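Local structure of Cyclo(L-leucyl-L-leucyl) synthase (Staphylococcus haemolyticus, 6EZ3) at residues 20-25 with 189-194; 180-185 with 216-221. The protein catalyses ATP-independent formation of cyclodipeptides, including cyclo(L-leucyl-L-leucyl), using aminoacyl-tRNAs as its activated amino acid substrates. One frame throughout, in Å; residues are numbered along the deposited sequence.

Interaction 1: residues 20-25 with 189-194; sequences KKHVIL and QETLMA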
loop_
_atom_site.group_PDB
_atom_site.type_symbol
_atom_site.label_atom_id
_atom_site.label_comp_id
_atom_site.label_asym_id
_atom_site.label_seq_id
_atom_site.Cartn_x
_atom_site.Cartn_y
_atom_site.Cartn_z
ATOM N N LYS A 20 0.442 7.212 18.555
ATOM C CA LYS A 20 0.419 8.205 17.447
ATOM C C LYS A 20 1.826 8.636 16.923
ATOM O O LYS A 20 2.018 9.794 16.514
ATOM C CB LYS A 20 -0.455 9.409 17.767
ATOM C CG LYS A 20 -1.875 8.981 18.077
ATOM C CD LYS A 20 -2.892 9.355 17.037
ATOM C CE LYS A 20 -4.026 8.370 16.956
ATOM N NZ LYS A 20 -4.556 7.965 18.290
ATOM N N LYS A 21 2.781 7.674 16.854
ATOM C CA LYS A 21 4.128 8.014 16.390
ATOM C C LYS A 21 4.211 8.312 14.894
ATOM O O LYS A 21 4.721 9.368 14.535
ATOM C CB LYS A 21 5.156 6.959 16.789
ATOM C CG LYS A 21 5.541 6.993 18.268
ATOM C CD LYS A 21 6.800 6.167 18.532
ATOM C CE LYS A 21 6.741 5.349 19.806
ATOM N NZ LYS A 21 7.613 4.138 19.731
ATOM N N HIS A 22 3.706 7.416 14.022
ATOM C CA HIS A 22 3.747 7.585 12.573
ATOM C C HIS A 22 2.671 6.753 11.848
ATOM O O HIS A 22 2.360 5.631 12.273
ATOM C CB HIS A 22 5.139 7.206 12.077
ATOM C CG HIS A 22 5.386 7.421 10.606
ATOM N ND1 HIS A 22 5.182 6.408 9.669
ATOM C CD2 HIS A 22 5.866 8.502 9.963
ATOM C CE1 HIS A 22 5.515 6.926 8.501
ATOM N NE2 HIS A 22 5.941 8.173 8.624
ATOM N N VAL A 23 2.147 7.287 10.726
ATOM C CA VAL A 23 1.174 6.618 9.859
ATOM C C VAL A 23 1.647 6.689 8.389
ATOM O O VAL A 23 2.307 7.661 7.992
ATOM C CB VAL A 23 -0.287 7.151 10.049
ATOM C CG1 VAL A 23 -0.470 8.621 9.619
ATOM C CG2 VAL A 23 -1.289 6.252 9.341
ATOM N N ILE A 24 1.329 5.646 7.604
ATOM C CA ILE A 24 1.588 5.570 6.182
ATOM C C ILE A 24 0.227 5.658 5.576
ATOM O O ILE A 24 -0.638 4.832 5.873
ATOM C CB ILE A 24 2.340 4.278 5.720
ATOM C CG1 ILE A 24 3.761 4.175 6.355
ATOM C CG2 ILE A 24 2.440 4.223 4.169
ATOM C CD1 ILE A 24 4.400 2.860 6.231
ATOM N N LEU A 25 -0.001 6.687 4.764
ATOM C CA LEU A 25 -1.278 6.800 4.064
ATOM C C LEU A 25 -1.071 6.134 2.705
ATOM O O LEU A 25 -0.222 6.557 1.923
ATOM C CB LEU A 25 -1.763 8.251 3.893
ATOM C CG LEU A 25 -1.760 9.157 5.110
ATOM C CD1 LEU A 25 -2.060 10.560 4.703
ATOM C CD2 LEU A 25 -2.773 8.736 6.124
ATOM N N GLN A 189 10.442 4.132 13.738
ATOM C CA GLN A 189 10.557 3.351 14.964
ATOM C C GLN A 189 9.399 2.344 14.956
ATOM O O GLN A 189 9.631 1.142 15.043
ATOM C CB GLN A 189 10.488 4.279 16.170
ATOM C CG GLN A 189 11.676 4.218 17.124
ATOM C CD GLN A 189 11.275 4.789 18.474
ATOM O OE1 GLN A 189 10.437 4.216 19.190
ATOM N NE2 GLN A 189 11.835 5.948 18.841
ATOM N N GLU A 190 8.159 2.842 14.775
ATOM C CA GLU A 190 6.900 2.085 14.636
ATOM C C GLU A 190 6.019 2.899 13.692
ATOM O O GLU A 190 6.204 4.124 13.596
ATOM C CB GLU A 190 6.203 1.816 15.971
ATOM C CG GLU A 190 5.951 3.055 16.816
ATOM C CD GLU A 190 4.949 2.891 17.939
ATOM O OE1 GLU A 190 4.036 3.744 18.056
ATOM O OE2 GLU A 190 5.047 1.881 18.669
ATOM N N THR A 191 5.123 2.216 12.934
ATOM C CA THR A 191 4.270 2.832 11.909
ATOM C C THR A 191 3.032 1.981 11.662
ATOM O O THR A 191 3.020 0.808 12.028
ATOM C CB THR A 191 5.100 3.059 10.620
ATOM O OG1 THR A 191 4.335 3.719 9.607
ATOM C CG2 THR A 191 5.723 1.801 10.085
ATOM N N LEU A 192 1.967 2.583 11.085
ATOM C CA LEU A 192 0.723 1.882 10.714
ATOM C C LEU A 192 0.497 2.113 9.229
ATOM O O LEU A 192 0.627 3.252 8.776
ATOM C CB LEU A 192 -0.528 2.450 11.433
ATOM C CG LEU A 192 -0.648 2.426 12.960
ATOM C CD1 LEU A 192 -1.776 3.295 13.398
ATOM C CD2 LEU A 192 -0.866 1.021 13.491
ATOM N N MET A 193 0.116 1.075 8.484
ATOM C CA MET A 193 -0.290 1.255 7.108
ATOM C C MET A 193 -1.831 1.503 7.158
ATOM O O MET A 193 -2.566 0.623 7.634
ATOM C CB MET A 193 0.055 0.022 6.315
ATOM C CG MET A 193 -0.557 0.015 4.964
ATOM S SD MET A 193 0.268 1.128 3.817
ATOM C CE MET A 193 1.932 0.370 3.748
ATOM N N ALA A 194 -2.312 2.730 6.762
ATOM C CA ALA A 194 -3.730 3.131 6.789
ATOM C C ALA A 194 -4.385 3.068 5.396
ATOM O O ALA A 194 -3.897 3.677 4.442
ATOM C CB ALA A 194 -3.862 4.524 7.365
#
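Ile-24 bonds to the residues before and after its partner Met-193, as expected of a parallel strand pair: Ile-24 N reaches Leu-192 O at 2.8 Å, and Ala-194 N reaches Ile-24 O at 2.8 Å. On one face of this tight end, Ile-24 CG2 lies 3.8 Å from Met-193 SD. On the other, Val-23 CG2 meets Ala-194 CB at 3.7 Å, a small methyl that lets the branched valine lie close, while helix 36-49 covers Val-23 and Leu-25. His-22 and Thr-191 run side by side because His-22 CG (chi1 -176°) and Thr-191 OG1 both lie opposite their own backbone N. Thr-191 OG1 thus lies at the ring edge, hydrogen-bonded to His-22 ND1 at 2.8 Å, and Ser-54 holds His-22 NE2, fixing the ring's rotation. The pairing loosens where it starts: Leu-192 N to His-22 O stretches to 3.3 Å and is bent. On the outer side, partly exposed Lys-21 crosses Glu-190 at about a right angle; its flexible chain brings NZ to OE1 of exposed Gln-189 (2.9 Å), above the plane of that side-chain carbonyl, and into a longer salt bridge with Glu-190 OE2, whose stronger partner is Arg-19. Adjacent parallel strands inside a helix-flanked sheet are characteristic of the Rossmann-like fold of cyclodipeptide synthases.

Interaction 2: residues 180-185 with 216-221; sequences LNANPI and EKQGYI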
loop_
_atom_site.group_PDB
_atom_site.type_symbol
_atom_site.label_atom_id
_atom_site.label_comp_id
_atom_site.label_asym_id
_atom_site.label_seq_id
_atom_site.Cartn_x
_atom_site.Cartn_y
_atom_site.Cartn_z
ATOM N N LEU A 180 4.214 -5.551 5.930
ATOM C CA LEU A 180 4.791 -6.439 6.928
ATOM C C LEU A 180 5.793 -5.746 7.861
ATOM O O LEU A 180 5.694 -5.910 9.081
ATOM C CB LEU A 180 5.418 -7.666 6.252
ATOM C CG LEU A 180 4.503 -8.568 5.411
ATOM C CD1 LEU A 180 5.308 -9.580 4.660
ATOM C CD2 LEU A 180 3.529 -9.309 6.272
ATOM N N ASN A 181 6.747 -4.977 7.305
ATOM C CA ASN A 181 7.728 -4.227 8.111
ATOM C C ASN A 181 8.352 -3.061 7.327
ATOM O O ASN A 181 9.460 -3.174 6.802
ATOM C CB ASN A 181 8.818 -5.133 8.696
ATOM C CG ASN A 181 9.670 -4.484 9.750
ATOM O OD1 ASN A 181 9.289 -3.511 10.408
ATOM N ND2 ASN A 181 10.834 -5.039 9.958
ATOM N N ALA A 182 7.627 -1.950 7.259
ATOM C CA ALA A 182 8.036 -0.751 6.568
ATOM C C ALA A 182 9.127 -0.013 7.328
ATOM O O ALA A 182 9.948 0.639 6.706
ATOM C CB ALA A 182 6.841 0.152 6.378
ATOM N N ASN A 183 9.154 -0.140 8.672
ATOM C CA ASN A 183 10.094 0.527 9.592
ATOM C C ASN A 183 11.567 0.592 9.145
ATOM O O ASN A 183 12.086 1.704 9.117
ATOM C CB ASN A 183 10.005 -0.071 10.980
ATOM C CG ASN A 183 8.628 -0.029 11.525
ATOM O OD1 ASN A 183 8.154 1.027 11.917
ATOM N ND2 ASN A 183 7.936 -1.162 11.488
ATOM N N PRO A 184 12.283 -0.503 8.808
ATOM C CA PRO A 184 13.689 -0.338 8.415
ATOM C C PRO A 184 13.907 0.217 6.991
ATOM O O PRO A 184 15.021 0.639 6.661
ATOM C CB PRO A 184 14.246 -1.742 8.572
ATOM C CG PRO A 184 13.089 -2.635 8.301
ATOM C CD PRO A 184 11.871 -1.920 8.754
ATOM N N ILE A 185 12.852 0.201 6.150
ATOM C CA ILE A 185 12.884 0.677 4.774
ATOM C C ILE A 185 12.741 2.211 4.774
ATOM O O ILE A 185 13.664 2.910 4.366
ATOM C CB ILE A 185 11.823 -0.040 3.883
ATOM C CG1 ILE A 185 11.902 -1.583 3.989
ATOM C CG2 ILE A 185 11.972 0.389 2.450
ATOM C CD1 ILE A 185 10.676 -2.319 3.577
ATOM N N GLU A 216 6.093 -6.694 14.959
ATOM C CA GLU A 216 5.541 -6.207 16.235
ATOM C C GLU A 216 5.406 -4.697 16.281
ATOM O O GLU A 216 4.521 -4.199 16.979
ATOM C CB GLU A 216 6.364 -6.704 17.451
ATOM C CG GLU A 216 7.869 -6.401 17.394
ATOM C CD GLU A 216 8.687 -6.621 18.661
ATOM O OE1 GLU A 216 8.799 -5.675 19.476
ATOM O OE2 GLU A 216 9.273 -7.721 18.805
ATOM N N LYS A 217 6.290 -3.969 15.543
ATOM C CA LYS A 217 6.331 -2.501 15.433
ATOM C C LYS A 217 5.593 -2.006 14.145
ATOM O O LYS A 217 5.793 -0.879 13.678
ATOM C CB LYS A 217 7.802 -2.023 15.484
ATOM C CG LYS A 217 8.212 -1.420 16.807
ATOM C CD LYS A 217 8.487 -2.452 17.908
ATOM C CE LYS A 217 8.618 -1.845 19.295
ATOM N NZ LYS A 217 9.891 -1.086 19.433
ATOM N N GLN A 218 4.693 -2.856 13.626
ATOM C CA GLN A 218 3.947 -2.608 12.399
ATOM C C GLN A 218 2.472 -2.999 12.526
ATOM O O GLN A 218 2.166 -4.103 12.965
ATOM C CB GLN A 218 4.623 -3.357 11.225
ATOM C CG GLN A 218 3.952 -3.182 9.868
ATOM C CD GLN A 218 4.418 -2.000 9.073
ATOM O OE1 GLN A 218 5.568 -1.572 9.142
ATOM N NE2 GLN A 218 3.574 -1.542 8.191
ATOM N N GLY A 219 1.587 -2.095 12.100
ATOM C CA GLY A 219 0.147 -2.325 12.128
ATOM C C GLY A 219 -0.585 -2.102 10.819
ATOM O O GLY A 219 0.037 -1.821 9.783
ATOM N N TYR A 220 -1.917 -2.279 10.853
ATOM C CA TYR A 220 -2.794 -2.029 9.705
ATOM C C TYR A 220 -4.142 -1.516 10.229
ATOM O O TYR A 220 -4.801 -2.213 11.023
ATOM C CB TYR A 220 -2.965 -3.269 8.801
ATOM C CG TYR A 220 -3.827 -3.020 7.577
ATOM C CD1 TYR A 220 -5.211 -3.171 7.631
ATOM C CD2 TYR A 220 -3.256 -2.670 6.353
ATOM C CE1 TYR A 220 -6.011 -2.935 6.513
ATOM C CE2 TYR A 220 -4.045 -2.458 5.220
ATOM C CZ TYR A 220 -5.424 -2.577 5.312
ATOM O OH TYR A 220 -6.213 -2.362 4.213
ATOM N N ILE A 221 -4.531 -0.285 9.811
ATOM C CA ILE A 221 -5.796 0.332 10.231
ATOM C C ILE A 221 -6.716 0.600 9.034
ATOM O O ILE A 221 -6.235 0.868 7.924
ATOM C CB ILE A 221 -5.611 1.583 11.140
ATOM C CG1 ILE A 221 -4.969 2.773 10.384
ATOM C CG2 ILE A 221 -4.838 1.231 12.411
ATOM C CD1 ILE A 221 -4.957 4.165 11.125
#
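The side chains of Asn-183 and Gln-218 pass one another heading opposite ways, with their amide planes turned 67° apart. In the plane of the Asn-183 amide, ND2 gives a nearly straight bond to Asn-181 OD1 (2.9 Å). The same ND2 also reaches across to Lys-217 O at 3.1 Å, a less direct bond: the acceptor is tilted from the amide plane, and the donor stands above the carbonyl plane of Lys-217. Thr-188 holds Asn-183 OD1, which is consistent with the modelled orientation of the amide. On the Gln-218 amide, Ala-182 N approaches OE1 at 2.8 Å from above the carbonyl plane, 51° out of it. Although Asn-183 ND2 also comes near Gln-218 OE1, the angle is too poor for a hydrogen bond. Glutamine has the length to span this distance: its chain leaves the strand anti to the backbone N, passes CG beside Leu-180 O at 3.3 Å, then bends at chi2 (88°) to carry OE1 to Ala-182. A buried backbone N-H between helices 177-181 and 183-186 is thereby satisfied, and alanine brings little bulk beside the amide. Leu-180 starts away from the strand, and its side chain touches Ile-125 of helix 116-131 and lies about 7 Å from that of Leu-201, which probably binds substrate, as in related enzymes. Polar side chains here join a helix-to-helix turn to the start of a sheet strand in the Rossmann-like fold.

How the interactions relate
From the N terminus, segment 20-25 comes first and meets 189-194 only much later, so interaction 1 closes a long loop of mostly helical chain. Segment 180-185 lies within that loop, and its partner 216-221 lies beyond the loop's end; interaction 2 closes a much shorter loop, of 30 residues, and because its segments alternate with those of interaction 1, the two cross. Both contacts reach the same sheet, because strand 191-195 sits between strands 22-26 and 218-225. Probable hydrogen bonds join the contacts directly, Met-193 O to Ile-221 N and Met-193 N to Gly-219 O, while Asn-183 packs against Glu-190 and Thr-191. Together they tie an early strand, the helix junction at 180-185 and the C-terminal strand into one body.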